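Side-chain contact in PlaB phospholipase (Legionella pneumophila, PDB 6ZTI), which probably hydrolyses phospholipids as an alpha/beta-hydrolase virulence factor, its activity controlled by tetramerization that depends on bound NAD(H): residues 393-397 / 398-402. Residues are numbered along the deposited sequence; the frame is centred on the assembly and turned at random.
With SND (thionicotinamide-adenine-dinucleotide), chain J.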
# COMPACT_ATOMS: atom_id res chain seq x y z
N TYR B 393 14.71 -15.49 13.00
CA TYR B 393 15.67 -16.40 12.38
C TYR B 393 15.47 -17.80 12.93
O TYR B 393 15.21 -17.97 14.12
CB TYR B 393 17.12 -15.97 12.64
CG TYR B 393 17.77 -15.18 11.51
CD1 TYR B 393 17.30 -13.93 11.16
CD2 TYR B 393 18.86 -15.67 10.84
CE1 TYR B 393 17.88 -13.21 10.14
CE2 TYR B 393 19.46 -14.95 9.81
CZ TYR B 393 18.98 -13.72 9.48
OH TYR B 393 19.57 -13.00 8.46
N PHE B 394 15.64 -18.78 12.07
CA PHE B 394 15.56 -20.19 12.40
C PHE B 394 16.88 -20.82 12.02
O PHE B 394 17.29 -20.75 10.85
CB PHE B 394 14.38 -20.82 11.65
CG PHE B 394 13.98 -22.18 12.13
CD1 PHE B 394 13.85 -22.45 13.49
CD2 PHE B 394 13.69 -23.19 11.22
CE1 PHE B 394 13.48 -23.69 13.92
CE2 PHE B 394 13.31 -24.43 11.65
CZ PHE B 394 13.21 -24.69 13.00
N LEU B 395 17.55 -21.44 12.99
CA LEU B 395 18.92 -21.87 12.86
C LEU B 395 19.06 -23.34 13.22
O LEU B 395 18.32 -23.87 14.06
CB LEU B 395 19.87 -21.07 13.77
CG LEU B 395 19.75 -19.55 13.71
CD1 LEU B 395 20.67 -18.96 14.79
CD2 LEU B 395 20.08 -19.01 12.35
N ASP B 396 20.05 -23.98 12.60
CA ASP B 396 20.41 -25.35 12.92
C ASP B 396 21.35 -25.31 14.11
O ASP B 396 22.51 -24.89 13.99
CB ASP B 396 21.05 -26.03 11.71
CG ASP B 396 21.30 -27.51 11.92
OD1 ASP B 396 21.71 -27.90 13.03
OD2 ASP B 396 21.08 -28.29 10.96
N TYR B 397 20.87 -25.74 15.26
CA TYR B 397 21.68 -25.64 16.46
C TYR B 397 22.88 -26.58 16.41
O TYR B 397 23.96 -26.24 16.88
CB TYR B 397 20.85 -25.94 17.70
CG TYR B 397 21.69 -25.94 18.95
CD1 TYR B 397 22.34 -27.09 19.37
CD2 TYR B 397 21.88 -24.77 19.68
CE1 TYR B 397 23.13 -27.10 20.50
CE2 TYR B 397 22.67 -24.77 20.82
CZ TYR B 397 23.30 -25.93 21.22
OH TYR B 397 24.08 -25.95 22.35
N ASP B 398 22.69 -27.78 15.89
CA ASP B 398 23.79 -28.74 15.92
C ASP B 398 24.91 -28.32 14.97
O ASP B 398 26.08 -28.57 15.26
CB ASP B 398 23.27 -30.13 15.57
CG ASP B 398 22.35 -30.68 16.65
OD1 ASP B 398 22.70 -30.59 17.84
OD2 ASP B 398 21.27 -31.18 16.30
N ILE B 399 24.58 -27.65 13.87
CA ILE B 399 25.62 -27.16 12.98
C ILE B 399 26.32 -25.96 13.60
O ILE B 399 27.54 -25.82 13.50
CB ILE B 399 25.00 -26.82 11.61
CG1 ILE B 399 24.63 -28.11 10.87
CG2 ILE B 399 25.96 -25.94 10.79
CD1 ILE B 399 23.93 -27.93 9.53
N MET B 400 25.56 -25.08 14.26
CA MET B 400 26.15 -23.94 14.95
C MET B 400 27.10 -24.39 16.04
O MET B 400 28.25 -23.94 16.10
CB MET B 400 25.05 -23.08 15.56
CG MET B 400 24.10 -22.52 14.57
SD MET B 400 23.95 -20.75 14.74
CE MET B 400 25.62 -20.28 14.36
N GLU B 401 26.62 -25.24 16.94
CA GLU B 401 27.43 -25.68 18.07
C GLU B 401 28.70 -26.38 17.59
O GLU B 401 29.80 -26.07 18.05
CB GLU B 401 26.61 -26.61 18.97
CG GLU B 401 27.21 -26.86 20.35
CD GLU B 401 28.25 -27.97 20.38
OE1 GLU B 401 28.25 -28.84 19.48
OE2 GLU B 401 29.07 -27.97 21.32
N GLY B 402 28.55 -27.32 16.65
CA GLY B 402 29.71 -28.06 16.18
C GLY B 402 30.75 -27.17 15.55
O GLY B 402 31.96 -27.42 15.68
PA SND J . 24.56 -18.04 3.38
O1A SND J . 25.68 -17.03 3.34
O2A SND J . 24.10 -18.59 2.08
O5B SND J . 23.31 -17.39 4.16
C5B SND J . 22.07 -18.06 4.44
C4B SND J . 21.10 -16.98 4.87
O4B SND J . 21.58 -16.34 6.08
C3B SND J . 20.93 -15.85 3.87
O3B SND J . 19.66 -15.27 4.07
C2B SND J . 22.04 -14.88 4.28
O2B SND J . 21.76 -13.56 3.82
C1B SND J . 21.94 -15.00 5.80
N9A SND J . 23.18 -14.70 6.51
C8A SND J . 24.46 -15.06 6.16
N7A SND J . 25.38 -14.64 7.00
C5A SND J . 24.66 -13.97 7.97
C6A SND J . 25.05 -13.31 9.15
N6A SND J . 26.31 -13.17 9.54
N1A SND J . 24.07 -12.77 9.92
C2A SND J . 22.80 -12.88 9.52
N3A SND J . 22.32 -13.47 8.43
C4A SND J . 23.30 -14.00 7.69
O3 SND J . 24.91 -19.30 4.30
PN SND J . 26.25 -20.09 4.66
O1N SND J . 27.09 -20.19 3.45
O2N SND J . 25.85 -21.31 5.38
O5D SND J . 26.93 -19.03 5.64
C5D SND J . 28.01 -19.42 6.52
C4D SND J . 28.91 -18.23 6.74
O4D SND J . 29.70 -17.96 5.56
C3D SND J . 28.19 -16.92 7.06
O3D SND J . 28.99 -16.20 7.99
C2D SND J . 28.19 -16.19 5.72
O2D SND J . 28.12 -14.78 5.89
C1D SND J . 29.54 -16.62 5.18
N1N SND J . 29.59 -16.55 3.66
C2N SND J . 30.52 -15.77 3.08
C3N SND J . 30.65 -15.75 1.71
C7N SND J . 31.67 -14.90 1.04
S7N SND J . 31.89 -14.97 -0.61
N7N SND J . 32.37 -14.09 1.81
C4N SND J . 29.80 -16.55 0.95
C5N SND J . 28.84 -17.33 1.58
C6N SND J . 28.76 -17.32 2.94
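Asp396 reaches forward over the first turn of the helix that follows it and meets Ile399 at nearly every atom. Its CB lies 4.0 Å from Ile399 CB. Next along the side chain, CG rests on CG1 of the isoleucine, the two carbons 3.5 Å apart. OD1 then takes the amide hydrogen of Ile399 N at 3.0 Å, an N-H that comes in 56° out of the carboxylate plane. OD2, the other tip, lies against Ile399 CD1 and is also hydrogen-bonded by Asn338. This is an N-cap: with CG anti to the backbone N (chi1 -173°), the short acid reaches ahead to an amide of the first turn that has no carbonyl of a preceding turn to bond, a place that suits aspartate. It closes strand 390-396 of the mixed sheet and starts helix 397-404, whose first backbone bonds run from Met400 N to Asp396 O and, at 2.8 Å, from Glu401 N to Tyr397 O. The methylenes of Glu401 offer the Tyr397 ring an apolar side, Tyr397 CE1 lying 3.8 Å from Glu401 CB, and leave the carboxylate for a polar partner, OE2 bonding Asn405. The bent, flexible chain of Met400 brings its SD 3.7 Å from Leu395 CD1, and the side chain also touches Leu373. Further back on the strand, Tyr393 OH gives its hydrogen to adenine N3A of the thio-NAD at 2.8 Å.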